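Side-chain contacts in diheme cytochrome c (Shewanella baltica, PDB 3U99), which probably carries electrons between redox partners by way of two covalently attached c-type hemes: residues 30-33 / 34-37; 125-128 / 129-132; 110-113 / 114-117. All coordinates share one frame; numbering follows the deposited sequence.

Contact 1. Residues 30-33 / 34-37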
ATOM      1  N   LEU A  30       7.848   1.238   0.872  1.00  7.82           N
ATOM      2  CA  LEU A  30       7.456   0.136  -0.024  1.00  8.74           C
ATOM      3  C   LEU A  30       7.729   0.404  -1.497  1.00  9.53           C
ATOM      4  O   LEU A  30       7.656  -0.535  -2.290  1.00 10.86           O
ATOM      5  CB  LEU A  30       5.975  -0.239   0.146  1.00  9.50           C
ATOM      6  CG  LEU A  30       5.640  -0.802   1.546  1.00 10.22           C
ATOM      7  CD1 LEU A  30       4.142  -0.982   1.663  1.00 12.03           C
ATOM      8  CD2 LEU A  30       6.343  -2.116   1.799  1.00 13.35           C
ATOM      9  N   LEU A  31       8.044   1.668  -1.872  1.00  9.33           N
ATOM     10  CA  LEU A  31       8.419   1.971  -3.229  1.00  8.53           C
ATOM     11  C   LEU A  31       9.596   2.933  -3.234  1.00  8.04           C
ATOM     12  O   LEU A  31       9.706   3.738  -2.318  1.00  8.31           O
ATOM     13  CB  LEU A  31       7.256   2.639  -3.995  1.00  9.02           C
ATOM     14  CG  LEU A  31       6.059   1.776  -4.339  1.00  8.33           C
ATOM     15  CD1 LEU A  31       4.916   2.614  -4.950  1.00  9.65           C
ATOM     16  CD2 LEU A  31       6.379   0.649  -5.313  1.00  9.78           C
ATOM     17  N   PRO A  32      10.408   2.881  -4.271  1.00  8.97           N
ATOM     18  CA  PRO A  32      11.418   3.923  -4.430  1.00  9.99           C
ATOM     19  C   PRO A  32      10.816   5.226  -4.930  1.00  9.17           C
ATOM     20  O   PRO A  32       9.678   5.266  -5.428  1.00  9.35           O
ATOM     21  CB  PRO A  32      12.335   3.270  -5.475  1.00 11.85           C
ATOM     22  CG  PRO A  32      11.466   2.398  -6.306  1.00 13.78           C
ATOM     23  CD  PRO A  32      10.436   1.870  -5.329  1.00 10.80           C
ATOM     24  N   ALA A  33      11.607   6.294  -4.837  1.00  9.14           N
ATOM     25  CA  ALA A  33      11.113   7.620  -5.116  1.00  9.83           C
ATOM     26  C   ALA A  33      10.538   7.780  -6.509  1.00 10.65           C
ATOM     27  O   ALA A  33       9.500   8.433  -6.635  1.00 10.32           O
ATOM     28  CB  ALA A  33      12.221   8.633  -4.854  1.00 11.59           C
ATOM     29  N   ASP A  34      11.161   7.228  -7.539  1.00 10.60           N
ATOM     30  CA  ASP A  34      10.630   7.494  -8.863  1.00 12.96           C
ATOM     31  C   ASP A  34       9.270   6.850  -9.050  1.00 11.77           C
ATOM     32  O   ASP A  34       8.423   7.373  -9.777  1.00 12.17           O
ATOM     33  CB  ASP A  34      11.565   6.982  -9.934  1.00 16.19           C
ATOM     34  CG  ASP A  34      11.913   5.530  -9.886  0.50 17.22           C
ATOM     35  OD1 ASP A  34      12.199   4.929 -10.942  0.50 24.96           O
ATOM     36  OD2 ASP A  34      11.948   4.900  -8.845  0.50 15.76           O
ATOM     37  N   LYS A  35       9.053   5.709  -8.371  1.00 11.33           N
ATOM     38  CA  LYS A  35       7.754   5.091  -8.473  1.00 10.88           C
ATOM     39  C   LYS A  35       6.699   5.855  -7.694  1.00 10.02           C
ATOM     40  O   LYS A  35       5.538   5.968  -8.125  1.00 10.89           O
ATOM     41  CB  LYS A  35       7.893   3.620  -8.059  1.00 12.14           C
ATOM     42  CG  LYS A  35       8.695   2.890  -9.099  1.00 15.15           C
ATOM     43  CD  LYS A  35       8.846   1.399  -8.970  1.00 18.53           C
ATOM     44  CE  LYS A  35       9.640   0.881 -10.167  1.00 24.27           C
ATOM     45  NZ  LYS A  35      10.710  -0.066  -9.833  1.00 39.58           N
ATOM     46  N   TRP A  36       7.025   6.475  -6.571  1.00  8.97           N
ATOM     47  CA  TRP A  36       6.068   7.369  -5.905  1.00  9.44           C
ATOM     48  C   TRP A  36       5.779   8.602  -6.792  1.00  9.60           C
ATOM     49  O   TRP A  36       4.613   9.012  -6.888  1.00 10.65           O
ATOM     50  CB  TRP A  36       6.595   7.822  -4.565  1.00  8.95           C
ATOM     51  CG  TRP A  36       6.471   6.795  -3.467  1.00  8.13           C
ATOM     52  CD1 TRP A  36       7.495   6.366  -2.697  1.00  8.13           C
ATOM     53  CD2 TRP A  36       5.289   6.116  -3.063  1.00  7.96           C
ATOM     54  NE1 TRP A  36       7.024   5.437  -1.805  1.00  7.87           N
ATOM     55  CE2 TRP A  36       5.666   5.284  -2.013  1.00  7.74           C
ATOM     56  CE3 TRP A  36       3.961   6.132  -3.439  1.00  8.25           C
ATOM     57  CZ2 TRP A  36       4.766   4.444  -1.336  1.00  8.24           C
ATOM     58  CZ3 TRP A  36       3.072   5.330  -2.786  1.00  9.49           C
ATOM     59  CH2 TRP A  36       3.468   4.485  -1.737  1.00  9.48           C
ATOM     60  N   ARG A  37       6.787   9.179  -7.421  1.00  9.59           N
ATOM     61  CA  ARG A  37       6.528  10.345  -8.252  1.00 10.42           C
ATOM     62  C   ARG A  37       5.621  10.010  -9.425  1.00 11.19           C
ATOM     63  O   ARG A  37       4.819  10.833  -9.846  1.00 12.25           O
ATOM     64  CB  ARG A  37       7.866  10.891  -8.756  0.50 11.95           C
ATOM     65  CG  ARG A  37       8.686  11.630  -7.712  0.50 13.64           C
ATOM     66  CD  ARG A  37       9.793  12.464  -8.350  0.50 16.65           C
ATOM     67  NE  ARG A  37      10.840  11.609  -8.909  0.50 17.27           N
ATOM     68  CZ  ARG A  37      11.955  11.210  -8.323  0.50 18.78           C
ATOM     69  NH1 ARG A  37      12.272  11.578  -7.074  0.50 19.89           N
ATOM     70  NH2 ARG A  37      12.823  10.425  -8.953  0.50 23.34           N
TER

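Contact 2. Residues 125-128 / 129-132. With HEC (heme c), chain B.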
ATOM      1  N   HIS A 125      -2.345  -8.413   7.122  1.00  7.36           N
ATOM      2  CA  HIS A 125      -1.302  -7.855   7.964  1.00  7.50           C
ATOM      3  C   HIS A 125      -1.961  -6.756   8.747  1.00  7.19           C
ATOM      4  O   HIS A 125      -2.045  -5.598   8.300  1.00  8.43           O
ATOM      5  CB  HIS A 125      -0.163  -7.321   7.128  1.00  7.36           C
ATOM      6  CG  HIS A 125       0.545  -8.234   6.196  1.00  7.32           C
ATOM      7  ND1 HIS A 125       1.555  -9.069   6.630  1.00  7.29           N
ATOM      8  CD2 HIS A 125       0.476  -8.398   4.862  1.00  7.02           C
ATOM      9  CE1 HIS A 125       2.035  -9.698   5.574  1.00  7.17           C
ATOM     10  NE2 HIS A 125       1.418  -9.325   4.466  1.00  6.74           N
ATOM     11  N   ASN A 126      -2.519  -7.113   9.904  1.00  8.81           N
ATOM     12  CA  ASN A 126      -3.392  -6.141  10.595  1.00  9.65           C
ATOM     13  C   ASN A 126      -2.702  -4.778  10.885  1.00  9.14           C
ATOM     14  O   ASN A 126      -3.366  -3.776  10.890  1.00 10.77           O
ATOM     15  CB  ASN A 126      -4.178  -6.853  11.680  0.50 12.71           C
ATOM     16  CG  ASN A 126      -5.112  -7.834  11.185  0.50 16.59           C
ATOM     17  OD1 ASN A 126      -5.189  -8.901  11.791  0.50 27.90           O
ATOM     18  ND2 ASN A 126      -5.957  -7.548  10.116  0.50 12.33           N
ATOM     19  N   LEU A 127      -1.395  -4.804  11.108  1.00  8.65           N
ATOM     20  CA  LEU A 127      -0.617  -3.611  11.432  1.00  9.31           C
ATOM     21  C   LEU A 127       0.246  -3.125  10.306  1.00  8.47           C
ATOM     22  O   LEU A 127       1.283  -2.461  10.494  1.00  8.39           O
ATOM     23  CB  LEU A 127       0.168  -3.899  12.712  1.00 10.17           C
ATOM     24  CG  LEU A 127      -0.703  -4.131  13.980  1.00 12.73           C
ATOM     25  CD1 LEU A 127       0.200  -4.292  15.192  1.00 16.35           C
ATOM     26  CD2 LEU A 127      -1.761  -3.074  14.169  1.00 19.80           C
ATOM     27  N   ALA A 128      -0.199  -3.397   9.079  1.00  7.61           N
ATOM     28  CA  ALA A 128       0.490  -2.937   7.873  1.00  8.22           C
ATOM     29  C   ALA A 128       0.743  -1.423   7.892  1.00  8.67           C
ATOM     30  O   ALA A 128       1.772  -0.984   7.390  1.00  9.22           O
ATOM     31  CB  ALA A 128      -0.258  -3.334   6.610  1.00  8.01           C
ATOM     32  N   GLU A 129      -0.191  -0.643   8.403  1.00  9.47           N
ATOM     33  CA  GLU A 129      -0.014   0.792   8.370  1.00 11.05           C
ATOM     34  C   GLU A 129       1.137   1.226   9.275  1.00 12.32           C
ATOM     35  O   GLU A 129       1.647   2.324   9.029  1.00 15.30           O
ATOM     36  CB  GLU A 129      -1.265   1.527   8.832  1.00 15.04           C
ATOM     37  CG  GLU A 129      -2.281   1.747   7.757  1.00 20.34           C
ATOM     38  CD  GLU A 129      -3.299   2.827   8.030  1.00 21.49           C
ATOM     39  OE1 GLU A 129      -3.586   3.149   9.195  1.00 29.72           O
ATOM     40  OE2 GLU A 129      -3.896   3.377   7.101  1.00 19.02           O
ATOM     41  N   LYS A 130       1.524   0.467  10.255  1.00 11.41           N
ATOM     42  CA  LYS A 130       2.661   0.673  11.156  1.00 12.87           C
ATOM     43  C   LYS A 130       3.909  -0.008  10.601  1.00 11.50           C
ATOM     44  O   LYS A 130       4.946  -0.079  11.277  1.00 12.83           O
ATOM     45  CB  LYS A 130       2.409   0.043  12.558  1.00 16.17           C
ATOM     46  CG  LYS A 130       3.049   0.511  13.803  0.50 19.13           C
ATOM     47  CD  LYS A 130       2.736  -0.225  15.101  0.50 20.61           C
ATOM     48  CE  LYS A 130       1.274  -0.324  15.431  0.50 21.53           C
ATOM     49  NZ  LYS A 130       0.911   0.179  16.768  0.50 23.56           N
ATOM     50  N   GLY A 131       3.810  -0.513   9.340  1.00 10.71           N
ATOM     51  CA  GLY A 131       4.964  -1.159   8.770  1.00 11.10           C
ATOM     52  C   GLY A 131       5.224  -2.557   9.241  1.00 11.23           C
ATOM     53  O   GLY A 131       6.319  -3.071   8.973  1.00 13.62           O
ATOM     54  N   ILE A 132       4.262  -3.226   9.888  1.00  9.17           N
ATOM     55  CA  ILE A 132       4.503  -4.567  10.374  1.00  9.12           C
ATOM     56  C   ILE A 132       3.851  -5.571   9.416  1.00  8.83           C
ATOM     57  O   ILE A 132       2.626  -5.656   9.303  1.00  9.05           O
ATOM     58  CB  ILE A 132       3.949  -4.708  11.798  1.00 10.05           C
ATOM     59  CG1 ILE A 132       4.678  -3.801  12.775  1.00 11.17           C
ATOM     60  CG2 ILE A 132       4.077  -6.134  12.270  1.00  9.98           C
ATOM     61  CD1 ILE A 132       4.066  -3.738  14.176  1.00 13.94           C
TER
HETATM   62 FE   HEC B 500       1.891  -9.946   2.603  1.00  6.28          FE
HETATM   63  CHA HEC B 500       4.375 -11.974   3.710  1.00  8.24           C
HETATM   64  CHB HEC B 500       4.042  -7.349   2.470  1.00  8.22           C
HETATM   65  CHC HEC B 500      -0.599  -8.014   1.201  1.00  7.45           C
HETATM   66  CHD HEC B 500      -0.315 -12.471   3.052  1.00  8.09           C
HETATM   67  NA  HEC B 500       3.815  -9.681   3.067  1.00  7.23           N
HETATM   68  C1A HEC B 500       4.706 -10.614   3.499  1.00  7.44           C
HETATM   69  C2A HEC B 500       5.999 -10.044   3.753  1.00  8.27           C
HETATM   70  C3A HEC B 500       5.903  -8.748   3.407  1.00  8.49           C
HETATM   71  C4A HEC B 500       4.535  -8.513   2.957  1.00  8.12           C
HETATM   72  CMA HEC B 500       6.972  -7.658   3.486  1.00  9.70           C
HETATM   73  CAA HEC B 500       7.186 -10.757   4.339  1.00  9.48           C
HETATM   74  CBA HEC B 500       6.935 -10.956   5.824  1.00 10.63           C
HETATM   75  CGA HEC B 500       8.000 -11.713   6.595  1.00 13.20           C
HETATM   76  O1A HEC B 500       9.144 -11.778   6.039  1.00 19.88           O
HETATM   77  O2A HEC B 500       7.890 -12.094   7.762  1.00 13.23           O
HETATM   78  NB  HEC B 500       1.783  -8.032   1.959  1.00  6.50           N
HETATM   79  C1B HEC B 500       2.811  -7.091   1.964  1.00  7.43           C
HETATM   80  C2B HEC B 500       2.298  -5.890   1.435  1.00  7.64           C
HETATM   81  C3B HEC B 500       1.035  -6.106   1.055  1.00  8.08           C
HETATM   82  C4B HEC B 500       0.680  -7.436   1.409  1.00  6.92           C
HETATM   83  CMB HEC B 500       3.170  -4.618   1.359  1.00  8.95           C
HETATM   84  CAB HEC B 500      -0.016  -5.131   0.487  1.00  8.30           C
HETATM   85  CBB HEC B 500       0.528  -4.333  -0.780  1.00  9.72           C
HETATM   86  NC  HEC B 500      -0.068 -10.199   2.178  1.00  6.74           N
HETATM   87  C1C HEC B 500      -0.896  -9.304   1.636  1.00  7.12           C
HETATM   88  C2C HEC B 500      -2.238  -9.754   1.594  1.00  7.46           C
HETATM   89  C3C HEC B 500      -2.153 -11.020   2.161  1.00  7.52           C
HETATM   90  C4C HEC B 500      -0.826 -11.276   2.532  1.00  7.07           C
HETATM   91  CMC HEC B 500      -3.451  -8.984   1.159  1.00  8.55           C
HETATM   92  CAC HEC B 500      -3.306 -11.951   2.473  1.00  8.40           C
HETATM   93  CBC HEC B 500      -4.072 -12.477   1.258  1.00  9.88           C
HETATM   94  ND  HEC B 500       2.010 -11.859   3.219  1.00  6.73           N
HETATM   95  C1D HEC B 500       0.962 -12.715   3.327  1.00  7.52           C
HETATM   96  C2D HEC B 500       1.443 -14.004   3.746  1.00  8.15           C
HETATM   97  C3D HEC B 500       2.792 -13.930   3.853  1.00  9.24           C
HETATM   98  C4D HEC B 500       3.118 -12.518   3.553  1.00  7.83           C
HETATM   99  CMD HEC B 500       0.571 -15.218   3.957  1.00  9.57           C
HETATM  100  CAD HEC B 500       3.721 -15.053   4.263  1.00 10.27           C
HETATM  101  CBD HEC B 500       3.974 -15.917   2.983  1.00 12.34           C
HETATM  102  CGD HEC B 500       4.598 -17.280   3.264  0.50 13.75           C
HETATM  103  O1D HEC B 500       5.610 -16.968   4.142  0.50 16.89           O
HETATM  104  O2D HEC B 500       4.718 -18.032   2.180  0.50 15.11           O
HETATM  105  O   HOH W   1      -2.701  -1.391   9.585  1.00 13.73           O
HETATM  106  O   HOH W   2       0.632  -6.884  10.695  1.00  9.25           O

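Contact 3. Residues 110-113 / 114-117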
ATOM      1  N   GLN A 110      -7.800 -13.982  -4.580  1.00 13.29           N
ATOM      2  CA  GLN A 110      -8.743 -13.573  -5.596  1.00 17.28           C
ATOM      3  C   GLN A 110     -10.082 -14.261  -5.464  1.00 17.37           C
ATOM      4  O   GLN A 110     -11.120 -13.689  -5.783  1.00 21.67           O
ATOM      5  CB  GLN A 110      -8.118 -13.862  -6.970  1.00 20.54           C
ATOM      6  CG  GLN A 110      -6.883 -12.987  -7.186  1.00 25.46           C
ATOM      7  CD  GLN A 110      -5.556 -13.566  -6.746  1.00 25.84           C
ATOM      8  OE1 GLN A 110      -5.334 -14.543  -6.082  1.00 21.56           O
ATOM      9  NE2 GLN A 110      -4.453 -12.887  -7.163  1.00 36.16           N
ATOM     10  N   ASP A 111     -10.083 -15.493  -4.979  1.00 15.41           N
ATOM     11  CA  ASP A 111     -11.346 -16.226  -4.811  1.00 16.90           C
ATOM     12  C   ASP A 111     -11.944 -16.170  -3.405  1.00 16.19           C
ATOM     13  O   ASP A 111     -12.878 -16.863  -3.085  1.00 21.34           O
ATOM     14  CB  ASP A 111     -11.177 -17.700  -5.265  1.00 20.74           C
ATOM     15  CG  ASP A 111     -10.812 -17.817  -6.751  1.00 23.73           C
ATOM     16  OD1 ASP A 111     -11.125 -16.906  -7.564  1.00 30.67           O
ATOM     17  OD2 ASP A 111     -10.187 -18.830  -7.078  1.00 32.49           O
ATOM     18  N   ASN A 112     -11.305 -15.370  -2.570  1.00 13.79           N
ATOM     19  CA  ASN A 112     -11.694 -15.193  -1.181  1.00 14.64           C
ATOM     20  C   ASN A 112     -12.441 -13.859  -1.044  1.00 15.28           C
ATOM     21  O   ASN A 112     -11.839 -12.817  -1.142  1.00 15.96           O
ATOM     22  CB  ASN A 112     -10.483 -15.207  -0.296  1.00 13.53           C
ATOM     23  CG  ASN A 112     -10.847 -14.977   1.178  1.00 12.93           C
ATOM     24  OD1 ASN A 112     -12.006 -14.802   1.551  1.00 15.33           O
ATOM     25  ND2 ASN A 112      -9.814 -15.023   1.989  1.00 11.19           N
ATOM     26  N   PRO A 113     -13.736 -13.819  -0.872  1.00 18.42           N
ATOM     27  CA  PRO A 113     -14.492 -12.583  -0.863  1.00 20.09           C
ATOM     28  C   PRO A 113     -14.091 -11.660   0.275  1.00 19.72           C
ATOM     29  O   PRO A 113     -14.349 -10.449   0.236  1.00 23.70           O
ATOM     30  CB  PRO A 113     -15.964 -13.022  -0.726  1.00 25.15           C
ATOM     31  CG  PRO A 113     -15.979 -14.499  -0.666  1.00 27.63           C
ATOM     32  CD  PRO A 113     -14.586 -15.012  -0.779  1.00 24.36           C
ATOM     33  N   LYS A 114     -13.457 -12.241   1.294  1.00 17.91           N
ATOM     34  CA  LYS A 114     -13.065 -11.358   2.398  1.00 17.95           C
ATOM     35  C   LYS A 114     -11.754 -10.684   2.115  1.00 17.80           C
ATOM     36  O   LYS A 114     -11.308  -9.846   2.869  1.00 19.13           O
ATOM     37  CB  LYS A 114     -12.999 -12.190   3.660  1.00 17.45           C
ATOM     38  CG  LYS A 114     -14.249 -13.012   4.016  1.00 21.04           C
ATOM     39  CD  LYS A 114     -13.921 -13.817   5.279  1.00 24.23           C
ATOM     40  CE  LYS A 114     -15.093 -14.570   5.861  1.00 28.09           C
ATOM     41  NZ  LYS A 114     -15.508 -15.557   4.798  1.00 36.09           N
ATOM     42  N   VAL A 115     -11.043 -10.958   1.107  1.00 15.81           N
ATOM     43  CA  VAL A 115      -9.759 -10.412   0.632  1.00 13.63           C
ATOM     44  C   VAL A 115      -9.851  -9.840  -0.823  1.00 14.76           C
ATOM     45  O   VAL A 115      -9.746  -8.649  -1.027  1.00 18.42           O
ATOM     46  CB  VAL A 115      -8.658 -11.517   0.724  1.00 13.49           C
ATOM     47  CG1 VAL A 115      -7.362 -11.076   0.151  1.00 13.86           C
ATOM     48  CG2 VAL A 115      -8.496 -11.955   2.185  1.00 13.49           C
ATOM     49  N   GLY A 116     -10.007 -10.670  -1.840  1.00 14.34           N
ATOM     50  CA  GLY A 116     -10.218 -10.296  -3.220  1.00 14.65           C
ATOM     51  C   GLY A 116      -9.002  -9.897  -4.015  1.00 14.96           C
ATOM     52  O   GLY A 116      -8.954 -10.200  -5.189  1.00 18.12           O
ATOM     53  N   SER A 117      -8.042  -9.241  -3.391  1.00 13.03           N
ATOM     54  CA  SER A 117      -6.784  -8.939  -4.013  1.00 12.61           C
ATOM     55  C   SER A 117      -5.801  -8.612  -2.932  1.00 11.42           C
ATOM     56  O   SER A 117      -6.134  -8.445  -1.775  1.00 13.52           O
ATOM     57  CB  SER A 117      -7.027  -7.773  -4.946  1.00 16.02           C
ATOM     58  OG  SER A 117      -7.241  -6.623  -4.247  1.00 21.09           O
TER
HETATM   59  O   HOH W   3     -13.540 -16.480   3.081  1.00 26.10           O

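Contact 1. Residues 30-33 / 34-37
Leu31 and Trp36 meet at about a right angle: Leu31 lies across one face of the indole, CB over the five-membered ring and CD1 over the six-membered one. Leu31 CB lies 3.7 Å from the centroid of the Trp36 five-membered ring and 19° off its normal, a CH-pi contact. Leu31 CD1 is centred over the six-membered ring, since its separations from Trp36 CZ3 and Trp36 CZ2, 3.9 and 4.1 Å, bracket those to the other four carbons. With CG anti to the carbonyl carbon (chi1 -78°), Trp36 swings its ring back along the chain to receive Leu31, while its NE1 is hydrogen-bonded to Ala28 O. With the indole cut back to an alanine here, Ala28 O is likely to lose this donor and Leu31 the face it rests on. Beside this, the Pro32 ring lies obliquely across the methylenes of Lys35, with Pro32 CG 3.9 Å from Lys35 CD. Two backbone bonds begin the helix: Trp36 N to Pro32 O, 3.1 Å, in the carbonyl plane, and Arg37 N to Ala33 O, 2.9 Å. This is the start of helix 33-40 with proline at the N-cap, Trp36 belonging to the pocket of one heme c and Leu30 to that of the other.

Contact 2. Residues 125-128 / 129-132
Leu127, Ala128 and Ile132 have the most surface buried here, and Leu127 meets Ile132 directly. Their side chains run side by side in the same direction, with Leu127 CB 4.0 Å from Ile132 CB. In both, the branch that leads outward is anti to the carbonyl carbon (chi1 -65° in Leu127), which brings their CD1 methyls to 4.0 Å from each other. Between the backbones, Leu127 O is gripped from opposite faces of its carbonyl plane, by Ile132 N at 3.1 Å and by Lys130 N at 2.9 Å. Ala128 O takes Gly131 N at 2.9 Å. The 6→1 bond from Ile132, the 5→2 bond from Gly131 and the positive phi of Gly131 (78°) define a Schellman motif that ends the short 3-10 segment. Ala128 CB turns to Met24 and Phe133. A water accepts from Leu127 N and donates to Ile132 O at 2.7 Å, spanning the turn near His125. His125 NE2 binds the heme iron at 2.0 Å, with His101 as the second axial ligand. The chemistry implies a backbone fixed chiefly by main-chain and water-mediated hydrogen bonds immediately after an iron ligand, with a small apolar patch on its outer side.

Contact 3. Residues 110-113 / 114-117
The Asn112 carboxamide carries two neighbours on one face and a water displaced to the other. Val115 CG2 stands almost straight above Asn112 ND2, 3.3 Å away, and on that same side Lys114 N donates to Asn112 OD1 at 3.0 Å, lying 54° out of the carbonyl plane. The water, which gives a hydrogen bond of 2.7 Å to Asn112 OD1, sits beyond the opposite side of the amide plane. It also accepts from Lys114 NZ, so the water bridges the amino group of the extended lysine chain to the amide. The amide reaches this place because Asn112 CG is anti to the backbone N (chi1 178°), which folds OD1 forward over the next residues. The bond from Asn112 OD1 to the backbone N two positions on makes an Asx turn. Superposed on it is a beta turn, closed by Val115 N to Asn112 O at 3.0 Å; a weak bond from Gly116 N reaches the same oxygen. Gly116, at a positive phi of 80°, brings its carbonyl back toward the start of the loop, where Gln110 CA makes a nearly linear C-H...O contact of 3.4 Å with Gly116 O. Asn112 ND2 is in turn satisfied by the backbone oxygens of Met108 and Pro141. In sequence the turn falls in the loop between helix 95-101 and strand 139-140, at the surface. Asn112 packs on Phe143 and Val115 on Pro141, both in the connection that joins strands 139-140 and 144-145, while Val115 also touches a heme c.

From the N terminus the order is contact 1, contact 3, contact 2. They stand in series, and none nests in or crosses another: contact 1 starts a helix, while contacts 3 and 2 each close a short turn. Contact 1 leads the loop after helix 13-19 into helix 33-40. Contacts 3 and 2 both belong to the long connection from helix 95-101 to strand 139-140, their centres 19 Å apart, with Cys121 and Cys124, the attachment points of the second heme, between them in sequence. Contacts 1 and 3 lie on opposite sides of the chain's centre, 27 Å between centres. Contact 2 approaches contact 1 to about 6 Å at nearest atoms, and Glu129 OE2 is hydrogen-bonded to Ala25 N, bridging toward the N-terminal part.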